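Local coordinates for protein contact-dependent inhibitor A (Escherichia coli NC101, PDB 5I4Q) that forms the toxin domain of a contact-dependent growth inhibition effector, probably blocking growth of neighbouring bacteria unless its partner, contact-dependent inhibitor I, neutralises it, at residues K8-D13 / Y17-M22; M22-S27 / V42-V47; Q35-P40 / I86-V91; L65-A70 / Y76-G81. All coordinates share one frame; numbering follows the deposited sequence.

The four contacts tie together a small α+β domain of two antiparallel sheets and two helices. Contact 1 pairs two strands of the three-stranded sheet; contact 2, centred about 10 Å away and about 3 Å from the centre of the chain, packs the third strand of that sheet on helix 40-48, and the two share Met-22. Contact 4 lies in the four-stranded sheet, its centre about 10 Å from that of contact 2. Contact 3, about 11 Å from contact 2 between centres, is also at the interface with contact-dependent inhibitor I. Along the chain, contact 4 falls between the segments of contact 3, which brings the last strand back to the loop between the helices.

Contact 1: residues K8-D13 / Y17-M22; sequences KKISFD and YTVDGM
Phe-12 and Tyr-17 stack ring on ring across a β hairpin made by strands 8-12 and 16-19. The stack is offset, with centroids 4.5 Å apart and planes inclined by 23°. Phe-12 CD1 lies over one face of the tyrosine ring, near its rim, and comes within 3.4 Å of Tyr-17 CE1. Phe-12 reaches this place with CG anti to its backbone N (chi1 -179°). On the same face of the hairpin, Ile-10 CG2 meets Tyr-17 CB at 4.0 Å, while its other branch, CG1, rests on Val-19 CG1. The second branch of Val-19, CG2, turns to Lys-8, touching its CB, and to the carbonyl oxygen of Lys-9.

Behind these side chains, Ser-11 and Thr-18 form a hydrogen-bonded antiparallel pair. Ser-11 N gives to Thr-18 O at 2.9 Å, and Thr-18 N returns a bond of the same kind to Ser-11 O. Ser-11 O also receives a weak bond from Thr-18 OG1 and a CA-H contact from Tyr-17, so one acceptor is approached by three groups. The strand leaves through a type I' turn, Val-19 to Met-22, whose ends bond to each other.

Farther out, Tyr-17 OH is hydrogen-bonded to Glu-30, which fixes the ring from the helix side. Outside the hairpin, Lys-8 NZ forms a salt bridge with an acidic side chain of another protein chain, whose strand continues the sheet past Lys-8 and Lys-9. Within the hairpin, the aliphatic part of Lys-8 runs beside Asp-20, with Lys-8 CD 4.4 Å from Asp-20 OD1.

Contact 2: residues M22-S27 / V42-V47; sequences MKFSKS and VQAREV
The backbone bond from Glu-46 N to Val-42 O, 3.0 Å long, closes the turn of helix 40-48 on which Met-22 and Phe-24 lean. Met-22, a selenomethionine, rests SE against two neighbouring atoms of that turn: Ala-44 CB at 3.9 Å and Arg-45 N, also at 3.9 Å. A bend about the CG-SE bond (chi3 -77°) carries its CE toward Arg-45, and CE comes to 4.4 Å from Arg-45 CB. Two residues along strand 22-25, Phe-24 presents the far end of its ring, CZ, to Ala-44 CB at 4.5 Å, a looser touch. Alanine's methyl is thus approached by selenium and by the phenyl ring.

Phe-41 of the same helix meets the Phe-24 ring edge-to-face, and Ala-44 also touches Met-74 and Val-83 of the second sheet. Arg-45 directs its guanidinium away from the strand. The strand then ends at Ser-25, an N-cap residue whose OG bonds to Tyr-28 N as helix 26-34 begins. With its side-chain contacts apolar, the contact is a buried hydrophobic one, held by dispersion and the exclusion of water, while Arg-45 and Glu-46 turn to charged side chains of another protein chain.

Contact 3: residues Q35-P40 / I86-V91; sequences QGRPAP and IQPVKV
Arg-37 reaches from the loop between the two helices to the backbone of Ile-86, near the end of strand 82-88. Its NH2 meets Ile-86 O at 3.0 Å, at the edge of the guanidinium and near its plane, but the bond is weak because the N-H is bent away from the oxygen (126°). A water strengthens the link: it accepts from Arg-37 NE at 3.1 Å and donates to Ile-86 O at 3.2 Å, so the carbonyl oxygen has two donors and the guanidinium is engaged along one edge.

The packing is tight here. NH2 also presses to within 3.1 Å of Gln-87 CB, with Pro-88 CD farther off at 4.2 Å. Bends at chi2 (139°) and chi3 swing the guanidinium round to this spot, and the side chains of Arg-37 and Gln-87 lie side by side, pointing the same way, with their flat ends 22° apart in plane. Both ends continue to the immunity protein: Arg-37 NH2 forms a salt bridge with Asp-84 of contact-dependent inhibitor I, and Gln-87 NE2 bonds to Tyr-81 O of the same chain.

By contrast, the tail of the strand segment is loose toward the loop. Lys-90 and Val-91 do not touch segment 35-40; Lys-90 packs instead on Asp-78 of contact-dependent inhibitor I, and Val-91 is exposed and poorly ordered. The arrangement is a loop between two helices that opens with a Schellman motif at Gly-36 and ends at an N-cap, Ala-39, and its arginine links strand 82-88 to the immunity protein.

Contact 4: residues L65-A70 / Y76-G81; sequences LRYEGA and YNPKTG
Tyr-67 runs from its own strand across to Tyr-76 of the neighbouring strand and Pro-78 just after it. Its CB lies against Val-47 of helix 40-48. Along the ring, CD1 comes to 4.1 Å from Tyr-76 CB. Farther out, CE1 approaches Tyr-76 CD2 at 3.6 Å, and CZ meets the same carbon equally closely. At the tip, Tyr-67 OH lies in the plane of the Tyr-76 ring, at its edge, and also touches Pro-78 CB at 3.9 Å. Overall the pair is T-shaped: the edge of Tyr-76 is turned to the face of Tyr-67, with centroids 5.3 Å apart and planes at 86°. A chi1 of 175° swings the Tyr-76 ring over to Tyr-67, bringing CD2 against its ring.

Leu-65 supplies the second apolar touch, its CD1 packing on Pro-78 CG at 3.5 Å where the two side chains cross at about a right angle. Beneath them the backbones pair: Leu-65 N gives to Tyr-76 O at 2.8 Å, and Tyr-76 N answers to Leu-65 O at 3.0 Å. Beyond the pair, Asn-77 OD1 accepts from Thr-80 N, the donor lying well above the carbonyl plane. Leu-48 of helix 40-48 touches both tyrosines. Together these features mark the open end of the β hairpin 65-69/72-77, where an antiparallel hydrogen-bonded pair gives way to an Asx motif leading toward strand 82-88.

Contact 1: residues K8-D13 / Y17-M22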
loop_
_atom_site.group_PDB
_atom_site.type_symbol
_atom_site.label_atom_id
_atom_site.label_comp_id
_atom_site.label_asym_id
_atom_site.label_seq_id
_atom_site.Cartn_x
_atom_site.Cartn_y
_atom_site.Cartn_z
ATOM N N LYS A 8 -13.233 -32.583 -16.955
ATOM C CA LYS A 8 -13.890 -33.508 -16.034
ATOM C C LYS A 8 -14.890 -32.701 -15.195
ATOM O O LYS A 8 -14.544 -31.702 -14.576
ATOM C CB LYS A 8 -12.886 -34.241 -15.134
ATOM C CG LYS A 8 -11.792 -35.017 -15.873
ATOM C CD LYS A 8 -10.663 -35.437 -14.929
ATOM C CE LYS A 8 -9.330 -35.643 -15.657
ATOM N NZ LYS A 8 -8.664 -34.370 -16.109
ATOM N N LYS A 9 -16.142 -33.125 -15.228
ATOM C CA LYS A 9 -17.213 -32.450 -14.555
ATOM C C LYS A 9 -17.020 -32.568 -13.044
ATOM O O LYS A 9 -16.620 -33.607 -12.542
ATOM C CB LYS A 9 -18.551 -33.041 -15.026
ATOM C CG LYS A 9 -19.791 -32.709 -14.208
ATOM C CD LYS A 9 -21.046 -33.286 -14.883
ATOM C CE LYS A 9 -22.289 -33.211 -13.989
ATOM N NZ LYS A 9 -22.306 -34.259 -12.931
ATOM N N ILE A 10 -17.260 -31.459 -12.336
ATOM C CA ILE A 10 -17.316 -31.461 -10.883
ATOM C C ILE A 10 -18.777 -31.779 -10.506
ATOM O O ILE A 10 -19.727 -31.106 -10.954
ATOM C CB ILE A 10 -16.841 -30.106 -10.301
ATOM C CG1 ILE A 10 -15.340 -29.896 -10.609
ATOM C CG2 ILE A 10 -17.082 -30.041 -8.797
ATOM C CD1 ILE A 10 -14.730 -28.528 -10.256
ATOM N N SER A 11 -18.947 -32.827 -9.703
ATOM C CA SER A 11 -20.276 -33.244 -9.223
ATOM C C SER A 11 -20.550 -32.655 -7.856
ATOM O O SER A 11 -19.629 -32.469 -7.048
ATOM C CB SER A 11 -20.377 -34.768 -9.124
ATOM O OG SER A 11 -19.856 -35.350 -10.288
ATOM N N PHE A 12 -21.827 -32.391 -7.613
ATOM C CA PHE A 12 -22.291 -31.798 -6.379
ATOM C C PHE A 12 -23.494 -32.594 -5.895
ATOM O O PHE A 12 -24.489 -32.675 -6.599
ATOM C CB PHE A 12 -22.700 -30.343 -6.631
ATOM C CG PHE A 12 -23.179 -29.631 -5.410
ATOM C CD1 PHE A 12 -22.371 -29.540 -4.294
ATOM C CD2 PHE A 12 -24.436 -29.054 -5.373
ATOM C CE1 PHE A 12 -22.795 -28.883 -3.148
ATOM C CE2 PHE A 12 -24.876 -28.398 -4.237
ATOM C CZ PHE A 12 -24.050 -28.305 -3.123
ATOM N N ASP A 13 -23.408 -33.153 -4.691
ATOM C CA ASP A 13 -24.528 -33.880 -4.107
ATOM C C ASP A 13 -25.226 -33.112 -2.952
ATOM O O ASP A 13 -25.872 -33.729 -2.141
ATOM C CB ASP A 13 -24.032 -35.248 -3.625
ATOM C CG ASP A 13 -23.065 -35.133 -2.485
ATOM O OD1 ASP A 13 -22.912 -34.010 -1.957
ATOM O OD2 ASP A 13 -22.447 -36.139 -2.099
ATOM N N TYR A 17 -18.389 -31.361 -3.161
ATOM C CA TYR A 17 -18.022 -31.259 -4.540
ATOM C C TYR A 17 -16.956 -32.332 -4.780
ATOM O O TYR A 17 -15.998 -32.456 -3.994
ATOM C CB TYR A 17 -17.455 -29.843 -4.867
ATOM C CG TYR A 17 -18.450 -28.691 -4.843
ATOM C CD1 TYR A 17 -19.319 -28.469 -5.908
ATOM C CD2 TYR A 17 -18.523 -27.824 -3.742
ATOM C CE1 TYR A 17 -20.221 -27.401 -5.890
ATOM C CE2 TYR A 17 -19.429 -26.790 -3.698
ATOM C CZ TYR A 17 -20.268 -26.565 -4.776
ATOM O OH TYR A 17 -21.143 -25.508 -4.712
ATOM N N THR A 18 -17.082 -33.062 -5.887
ATOM C CA THR A 18 -16.257 -34.226 -6.103
ATOM C C THR A 18 -15.796 -34.257 -7.528
ATOM O O THR A 18 -16.553 -33.885 -8.420
ATOM C CB THR A 18 -17.052 -35.545 -5.794
ATOM O OG1 THR A 18 -18.175 -35.620 -6.662
ATOM C CG2 THR A 18 -17.626 -35.593 -4.376
ATOM N N VAL A 19 -14.562 -34.711 -7.738
ATOM C CA VAL A 19 -14.003 -34.921 -9.082
ATOM C C VAL A 19 -12.629 -35.595 -8.962
ATOM O O VAL A 19 -11.871 -35.262 -8.028
ATOM C CB VAL A 19 -13.879 -33.597 -9.858
ATOM C CG1 VAL A 19 -12.900 -32.684 -9.176
ATOM C CG2 VAL A 19 -13.430 -33.810 -11.308
ATOM N N ASP A 20 -12.329 -36.537 -9.886
ATOM C CA ASP A 20 -11.011 -37.221 -9.974
ATOM C C ASP A 20 -10.639 -37.934 -8.666
ATOM O O ASP A 20 -9.465 -38.003 -8.263
ATOM C CB ASP A 20 -9.928 -36.189 -10.318
ATOM C CG ASP A 20 -8.740 -36.760 -11.112
ATOM O OD1 ASP A 20 -8.849 -37.845 -11.733
ATOM O OD2 ASP A 20 -7.682 -36.079 -11.133
ATOM N N GLY A 21 -11.646 -38.438 -7.977
ATOM C CA GLY A 21 -11.403 -39.074 -6.694
ATOM C C GLY A 21 -11.068 -38.135 -5.534
ATOM O O GLY A 21 -10.682 -38.604 -4.466
HETATM N N MSE A 22 -11.205 -36.819 -5.726
HETATM C CA MSE A 22 -11.047 -35.864 -4.634
HETATM C C MSE A 22 -12.384 -35.290 -4.243
HETATM O O MSE A 22 -13.312 -35.194 -5.060
HETATM C CB MSE A 22 -10.165 -34.718 -5.065
HETATM C CG MSE A 22 -8.710 -35.115 -5.303
HETATM SE SE MSE A 22 -7.710 -33.606 -6.132
HETATM C CE MSE A 22 -8.336 -33.697 -8.008
#

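Contact 2: residues M22-S27 / V42-V47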
loop_
_atom_site.group_PDB
_atom_site.type_symbol
_atom_site.label_atom_id
_atom_site.label_comp_id
_atom_site.label_asym_id
_atom_site.label_seq_id
_atom_site.Cartn_x
_atom_site.Cartn_y
_atom_site.Cartn_z
HETATM N N MSE A 22 -11.205 -36.819 -5.726
HETATM C CA MSE A 22 -11.047 -35.864 -4.634
HETATM C C MSE A 22 -12.384 -35.290 -4.243
HETATM O O MSE A 22 -13.312 -35.194 -5.060
HETATM C CB MSE A 22 -10.165 -34.718 -5.065
HETATM C CG MSE A 22 -8.710 -35.115 -5.303
HETATM SE SE MSE A 22 -7.710 -33.606 -6.132
HETATM C CE MSE A 22 -8.336 -33.697 -8.008
ATOM N N LYS A 23 -12.502 -34.843 -2.991
ATOM C CA LYS A 23 -13.696 -34.131 -2.617
ATOM C C LYS A 23 -13.450 -33.099 -1.551
ATOM O O LYS A 23 -12.541 -33.225 -0.740
ATOM C CB LYS A 23 -14.828 -35.105 -2.245
ATOM C CG LYS A 23 -14.868 -35.568 -0.811
ATOM C CD LYS A 23 -16.012 -36.578 -0.623
ATOM C CE LYS A 23 -15.959 -37.254 0.752
ATOM N NZ LYS A 23 -16.947 -38.367 0.904
ATOM N N PHE A 24 -14.281 -32.055 -1.611
ATOM C CA PHE A 24 -14.326 -30.940 -0.670
ATOM C C PHE A 24 -15.746 -30.745 -0.153
ATOM O O PHE A 24 -16.677 -30.772 -0.945
ATOM C CB PHE A 24 -13.968 -29.623 -1.373
ATOM C CG PHE A 24 -12.499 -29.430 -1.609
ATOM C CD1 PHE A 24 -11.871 -29.990 -2.721
ATOM C CD2 PHE A 24 -11.743 -28.651 -0.753
ATOM C CE1 PHE A 24 -10.515 -29.802 -2.945
ATOM C CE2 PHE A 24 -10.411 -28.458 -0.969
ATOM C CZ PHE A 24 -9.781 -29.034 -2.065
ATOM N N SER A 25 -15.924 -30.468 1.131
ATOM C CA SER A 25 -17.274 -30.023 1.590
ATOM C C SER A 25 -17.718 -28.746 0.846
ATOM O O SER A 25 -16.894 -27.941 0.382
ATOM C CB SER A 25 -17.342 -29.801 3.094
ATOM O OG SER A 25 -16.805 -28.559 3.453
ATOM N N LYS A 26 -19.022 -28.592 0.735
ATOM C CA LYS A 26 -19.618 -27.452 0.094
ATOM C C LYS A 26 -19.036 -26.160 0.627
ATOM O O LYS A 26 -18.645 -25.291 -0.135
ATOM C CB LYS A 26 -21.147 -27.444 0.315
ATOM C CG LYS A 26 -21.918 -26.394 -0.494
ATOM C CD LYS A 26 -23.328 -26.138 0.054
ATOM C CE LYS A 26 -24.036 -24.994 -0.675
ATOM N NZ LYS A 26 -23.608 -23.651 -0.191
ATOM N N SER A 27 -19.032 -25.991 1.933
ATOM C CA SER A 27 -18.705 -24.675 2.454
ATOM C C SER A 27 -17.203 -24.465 2.349
ATOM O O SER A 27 -16.778 -23.370 2.026
ATOM C CB SER A 27 -19.200 -24.486 3.895
ATOM O OG SER A 27 -18.552 -25.429 4.729
ATOM N N VAL A 42 -7.145 -28.180 -8.202
ATOM C CA VAL A 42 -5.811 -28.024 -8.786
ATOM C C VAL A 42 -4.727 -27.974 -7.689
ATOM O O VAL A 42 -3.737 -28.683 -7.771
ATOM C CB VAL A 42 -5.749 -26.783 -9.657
ATOM C CG1 VAL A 42 -4.307 -26.520 -10.059
ATOM C CG2 VAL A 42 -6.637 -26.954 -10.867
ATOM N N GLN A 43 -4.937 -27.182 -6.636
ATOM C CA GLN A 43 -3.979 -27.155 -5.502
ATOM C C GLN A 43 -3.754 -28.564 -4.921
ATOM O O GLN A 43 -2.611 -28.991 -4.672
ATOM C CB GLN A 43 -4.455 -26.243 -4.375
ATOM C CG GLN A 43 -4.632 -24.756 -4.715
ATOM C CD GLN A 43 -5.210 -23.981 -3.520
ATOM O OE1 GLN A 43 -4.721 -24.114 -2.381
ATOM N NE2 GLN A 43 -6.255 -23.181 -3.759
ATOM N N ALA A 44 -4.838 -29.286 -4.659
ATOM C CA ALA A 44 -4.729 -30.596 -3.964
ATOM C C ALA A 44 -4.024 -31.618 -4.860
ATOM O O ALA A 44 -3.224 -32.434 -4.408
ATOM C CB ALA A 44 -6.116 -31.108 -3.583
ATOM N N ARG A 45 -4.334 -31.578 -6.135
ATOM C CA ARG A 45 -3.638 -32.426 -7.082
ATOM C C ARG A 45 -2.147 -32.128 -7.124
ATOM O O ARG A 45 -1.312 -33.052 -7.144
ATOM C CB ARG A 45 -4.241 -32.288 -8.473
ATOM C CG ARG A 45 -3.578 -33.169 -9.540
ATOM C CD ARG A 45 -4.413 -33.193 -10.819
ATOM N NE ARG A 45 -4.386 -31.899 -11.462
ATOM C CZ ARG A 45 -5.129 -31.550 -12.508
ATOM N NH1 ARG A 45 -5.969 -32.428 -13.064
ATOM N NH2 ARG A 45 -5.026 -30.310 -13.004
ATOM N N GLU A 46 -1.793 -30.857 -7.106
ATOM C CA GLU A 46 -0.369 -30.515 -7.031
ATOM C C GLU A 46 0.261 -31.178 -5.822
ATOM O O GLU A 46 1.357 -31.728 -5.903
ATOM C CB GLU A 46 -0.118 -28.996 -6.976
ATOM C CG GLU A 46 -0.378 -28.269 -8.296
ATOM C CD GLU A 46 0.382 -28.887 -9.481
ATOM O OE1 GLU A 46 1.604 -28.809 -9.501
ATOM O OE2 GLU A 46 -0.225 -29.479 -10.376
ATOM N N VAL A 47 -0.432 -31.149 -4.692
ATOM C CA VAL A 47 0.179 -31.755 -3.504
ATOM C C VAL A 47 0.375 -33.263 -3.729
ATOM O O VAL A 47 1.415 -33.805 -3.419
ATOM C CB VAL A 47 -0.646 -31.496 -2.233
ATOM C CG1 VAL A 47 -0.007 -32.188 -1.046
ATOM C CG2 VAL A 47 -0.731 -29.993 -1.958
#

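Contact 3: residues Q35-P40 / I86-V91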
loop_
_atom_site.group_PDB
_atom_site.type_symbol
_atom_site.label_atom_id
_atom_site.label_comp_id
_atom_site.label_asym_id
_atom_site.label_seq_id
_atom_site.Cartn_x
_atom_site.Cartn_y
_atom_site.Cartn_z
ATOM N N GLN A 35 -11.941 -16.593 -0.442
ATOM C CA GLN A 35 -10.843 -15.955 0.293
ATOM C C GLN A 35 -9.612 -15.660 -0.559
ATOM O O GLN A 35 -8.592 -15.207 -0.049
ATOM C CB GLN A 35 -10.323 -16.856 1.348
ATOM C CG GLN A 35 -11.146 -16.963 2.564
ATOM C CD GLN A 35 -10.305 -17.627 3.664
ATOM O OE1 GLN A 35 -9.225 -18.175 3.384
ATOM N NE2 GLN A 35 -10.779 -17.547 4.911
ATOM N N GLY A 36 -9.680 -15.939 -1.841
ATOM C CA GLY A 36 -8.565 -15.649 -2.685
ATOM C C GLY A 36 -7.607 -16.812 -2.819
ATOM O O GLY A 36 -6.439 -16.594 -3.177
ATOM N N ARG A 37 -8.100 -18.035 -2.559
ATOM C CA ARG A 37 -7.334 -19.259 -2.789
ATOM C C ARG A 37 -8.042 -20.175 -3.791
ATOM O O ARG A 37 -8.581 -21.223 -3.425
ATOM C CB ARG A 37 -7.065 -19.973 -1.485
ATOM C CG ARG A 37 -6.017 -19.226 -0.659
ATOM C CD ARG A 37 -6.367 -19.197 0.805
ATOM N NE ARG A 37 -5.964 -20.423 1.477
ATOM C CZ ARG A 37 -6.120 -20.628 2.774
ATOM N NH1 ARG A 37 -6.680 -19.700 3.556
ATOM N NH2 ARG A 37 -5.730 -21.767 3.287
ATOM N N PRO A 38 -8.104 -19.741 -5.057
ATOM C CA PRO A 38 -8.904 -20.437 -6.035
ATOM C C PRO A 38 -8.292 -21.760 -6.475
ATOM O O PRO A 38 -7.133 -22.085 -6.159
ATOM C CB PRO A 38 -8.949 -19.461 -7.210
ATOM C CG PRO A 38 -7.653 -18.696 -7.075
ATOM C CD PRO A 38 -7.518 -18.494 -5.611
ATOM N N ALA A 39 -9.138 -22.514 -7.162
ATOM C CA ALA A 39 -8.814 -23.781 -7.788
ATOM C C ALA A 39 -8.272 -24.777 -6.770
ATOM O O ALA A 39 -7.161 -25.243 -6.915
ATOM C CB ALA A 39 -7.818 -23.558 -8.896
ATOM N N PRO A 40 -9.082 -25.110 -5.749
ATOM C CA PRO A 40 -8.692 -26.059 -4.727
ATOM C C PRO A 40 -8.412 -27.475 -5.202
ATOM O O PRO A 40 -7.636 -28.143 -4.594
ATOM C CB PRO A 40 -9.899 -26.113 -3.805
ATOM C CG PRO A 40 -10.716 -24.956 -4.122
ATOM C CD PRO A 40 -10.453 -24.605 -5.526
ATOM N N ILE A 86 -6.429 -27.336 3.441
ATOM C CA ILE A 86 -5.279 -27.082 2.624
ATOM C C ILE A 86 -4.925 -25.570 2.741
ATOM O O ILE A 86 -5.801 -24.736 2.714
ATOM C CB ILE A 86 -5.554 -27.492 1.169
ATOM C CG1 ILE A 86 -4.324 -27.306 0.297
ATOM C CG2 ILE A 86 -6.725 -26.740 0.611
ATOM C CD1 ILE A 86 -4.297 -28.230 -0.919
ATOM N N GLN A 87 -3.639 -25.267 2.928
ATOM C CA GLN A 87 -3.118 -23.894 3.004
ATOM C C GLN A 87 -1.622 -23.881 2.653
ATOM O O GLN A 87 -0.974 -24.957 2.689
ATOM C CB GLN A 87 -3.325 -23.316 4.394
ATOM C CG GLN A 87 -2.373 -23.807 5.454
ATOM C CD GLN A 87 -2.436 -22.966 6.751
ATOM O OE1 GLN A 87 -2.494 -21.722 6.738
ATOM N NE2 GLN A 87 -2.359 -23.635 7.839
ATOM N N PRO A 88 -1.065 -22.688 2.327
ATOM C CA PRO A 88 0.395 -22.611 2.069
ATOM C C PRO A 88 1.202 -22.938 3.312
ATOM O O PRO A 88 0.695 -22.808 4.414
ATOM C CB PRO A 88 0.590 -21.148 1.591
ATOM C CG PRO A 88 -0.762 -20.768 1.032
ATOM C CD PRO A 88 -1.708 -21.403 2.020
ATOM N N VAL A 89 2.412 -23.427 3.172
ATOM C CA VAL A 89 3.201 -23.736 4.376
ATOM C C VAL A 89 3.534 -22.468 5.132
ATOM O O VAL A 89 3.493 -21.380 4.567
ATOM C CB VAL A 89 4.510 -24.480 4.060
ATOM C CG1 VAL A 89 4.203 -25.851 3.465
ATOM C CG2 VAL A 89 5.426 -23.667 3.129
ATOM N N LYS A 90 3.902 -22.617 6.393
ATOM C CA LYS A 90 4.326 -21.500 7.206
ATOM C C LYS A 90 5.505 -20.794 6.548
ATOM O O LYS A 90 6.430 -21.425 6.067
ATOM C CB LYS A 90 4.671 -21.969 8.624
ATOM C CG LYS A 90 4.844 -20.829 9.614
ATOM C CD LYS A 90 5.447 -21.303 10.916
ATOM C CE LYS A 90 5.638 -20.131 11.848
ATOM N NZ LYS A 90 6.132 -20.632 13.149
ATOM N N VAL A 91 5.422 -19.476 6.470
ATOM C CA VAL A 91 6.520 -18.667 5.981
ATOM C C VAL A 91 7.544 -18.531 7.108
ATOM O O VAL A 91 7.172 -18.262 8.257
ATOM C CB VAL A 91 6.016 -17.276 5.546
ATOM C CG1 VAL A 91 7.193 -16.345 5.260
ATOM C CG2 VAL A 91 5.102 -17.396 4.326
HETATM O O HOH W 1 -5.046 -22.992 0.089
#

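Contact 4: residues L65-A70 / Y76-G81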
loop_
_atom_site.group_PDB
_atom_site.type_symbol
_atom_site.label_atom_id
_atom_site.label_comp_id
_atom_site.label_asym_id
_atom_site.label_seq_id
_atom_site.Cartn_x
_atom_site.Cartn_y
_atom_site.Cartn_z
ATOM N N LEU A 65 -4.679 -37.786 7.060
ATOM C CA LEU A 65 -3.219 -37.647 7.118
ATOM C C LEU A 65 -2.810 -36.244 6.722
ATOM O O LEU A 65 -3.509 -35.557 5.988
ATOM C CB LEU A 65 -2.546 -38.632 6.155
ATOM C CG LEU A 65 -2.961 -40.081 6.308
ATOM C CD1 LEU A 65 -2.746 -40.850 5.014
ATOM C CD2 LEU A 65 -2.177 -40.666 7.466
ATOM N N ARG A 66 -1.637 -35.843 7.185
ATOM C CA ARG A 66 -1.038 -34.619 6.735
ATOM C C ARG A 66 -0.057 -34.863 5.590
ATOM O O ARG A 66 0.899 -35.594 5.755
ATOM C CB ARG A 66 -0.312 -33.983 7.863
ATOM C CG ARG A 66 0.056 -32.533 7.641
ATOM C CD ARG A 66 1.278 -32.231 8.490
ATOM N NE ARG A 66 1.670 -30.825 8.416
ATOM C CZ ARG A 66 2.765 -30.350 7.811
ATOM N NH1 ARG A 66 3.630 -31.158 7.185
ATOM N NH2 ARG A 66 2.984 -29.038 7.817
ATOM N N TYR A 67 -0.293 -34.173 4.468
ATOM C CA TYR A 67 0.535 -34.198 3.297
ATOM C C TYR A 67 1.188 -32.825 3.108
ATOM O O TYR A 67 0.527 -31.763 3.238
ATOM C CB TYR A 67 -0.321 -34.443 2.062
ATOM C CG TYR A 67 -0.840 -35.831 1.858
ATOM C CD1 TYR A 67 -1.687 -36.438 2.794
ATOM C CD2 TYR A 67 -0.565 -36.530 0.681
ATOM C CE1 TYR A 67 -2.208 -37.712 2.569
ATOM C CE2 TYR A 67 -1.084 -37.795 0.456
ATOM C CZ TYR A 67 -1.899 -38.382 1.408
ATOM O OH TYR A 67 -2.396 -39.634 1.193
ATOM N N GLU A 68 2.464 -32.826 2.762
ATOM C CA GLU A 68 3.175 -31.591 2.537
ATOM C C GLU A 68 3.991 -31.643 1.253
ATOM O O GLU A 68 4.852 -32.490 1.106
ATOM C CB GLU A 68 4.102 -31.301 3.697
ATOM C CG GLU A 68 4.697 -29.884 3.627
ATOM C CD GLU A 68 5.420 -29.468 4.901
ATOM O OE1 GLU A 68 5.433 -30.275 5.871
ATOM O OE2 GLU A 68 5.987 -28.350 4.930
ATOM N N GLY A 69 3.738 -30.714 0.348
ATOM C CA GLY A 69 4.426 -30.661 -0.905
ATOM C C GLY A 69 3.876 -29.540 -1.746
ATOM O O GLY A 69 2.837 -29.013 -1.444
ATOM N N ALA A 70 4.616 -29.157 -2.766
ATOM C CA ALA A 70 4.267 -28.075 -3.667
ATOM C C ALA A 70 3.960 -26.762 -2.973
ATOM O O ALA A 70 3.135 -25.971 -3.428
ATOM C CB ALA A 70 3.097 -28.496 -4.537
ATOM N N TYR A 76 -5.932 -34.682 4.506
ATOM C CA TYR A 76 -6.549 -35.479 3.415
ATOM C C TYR A 76 -6.775 -36.925 3.849
ATOM O O TYR A 76 -5.934 -37.527 4.550
ATOM C CB TYR A 76 -5.620 -35.501 2.219
ATOM C CG TYR A 76 -6.025 -36.360 1.053
ATOM C CD1 TYR A 76 -7.036 -35.971 0.216
ATOM C CD2 TYR A 76 -5.351 -37.532 0.771
ATOM C CE1 TYR A 76 -7.379 -36.718 -0.877
ATOM C CE2 TYR A 76 -5.685 -38.308 -0.319
ATOM C CZ TYR A 76 -6.701 -37.899 -1.141
ATOM O OH TYR A 76 -7.034 -38.639 -2.236
ATOM N N ASN A 77 -7.952 -37.424 3.482
ATOM C CA ASN A 77 -8.392 -38.772 3.806
ATOM C C ASN A 77 -8.222 -39.641 2.562
ATOM O O ASN A 77 -9.078 -39.619 1.668
ATOM C CB ASN A 77 -9.833 -38.765 4.232
ATOM C CG ASN A 77 -10.266 -40.093 4.795
ATOM O OD1 ASN A 77 -9.933 -41.135 4.269
ATOM N ND2 ASN A 77 -10.991 -40.054 5.880
ATOM N N PRO A 78 -7.114 -40.407 2.494
ATOM C CA PRO A 78 -6.875 -41.251 1.300
ATOM C C PRO A 78 -7.998 -42.296 0.987
ATOM O O PRO A 78 -8.144 -42.685 -0.145
ATOM C CB PRO A 78 -5.531 -41.911 1.602
ATOM C CG PRO A 78 -5.461 -41.925 3.091
ATOM C CD PRO A 78 -6.148 -40.683 3.566
ATOM N N LYS A 79 -8.789 -42.706 1.975
ATOM C CA LYS A 79 -9.915 -43.595 1.757
ATOM C C LYS A 79 -11.087 -42.858 1.070
ATOM O O LYS A 79 -11.575 -43.292 0.037
ATOM C CB LYS A 79 -10.320 -44.188 3.106
ATOM C CG LYS A 79 -11.453 -45.190 3.104
ATOM C CD LYS A 79 -11.820 -45.598 4.540
ATOM C CE LYS A 79 -10.904 -46.677 5.134
ATOM N NZ LYS A 79 -11.255 -48.051 4.675
ATOM N N THR A 80 -11.531 -41.727 1.628
ATOM C CA THR A 80 -12.677 -41.033 1.073
ATOM C C THR A 80 -12.297 -40.037 -0.027
ATOM O O THR A 80 -13.142 -39.620 -0.774
ATOM C CB THR A 80 -13.505 -40.335 2.155
ATOM O OG1 THR A 80 -12.805 -39.206 2.681
ATOM C CG2 THR A 80 -13.823 -41.284 3.274
ATOM N N GLY A 81 -11.034 -39.663 -0.125
ATOM C CA GLY A 81 -10.622 -38.634 -1.056
ATOM C C GLY A 81 -10.904 -37.205 -0.584
ATOM O O GLY A 81 -10.712 -36.231 -1.326
#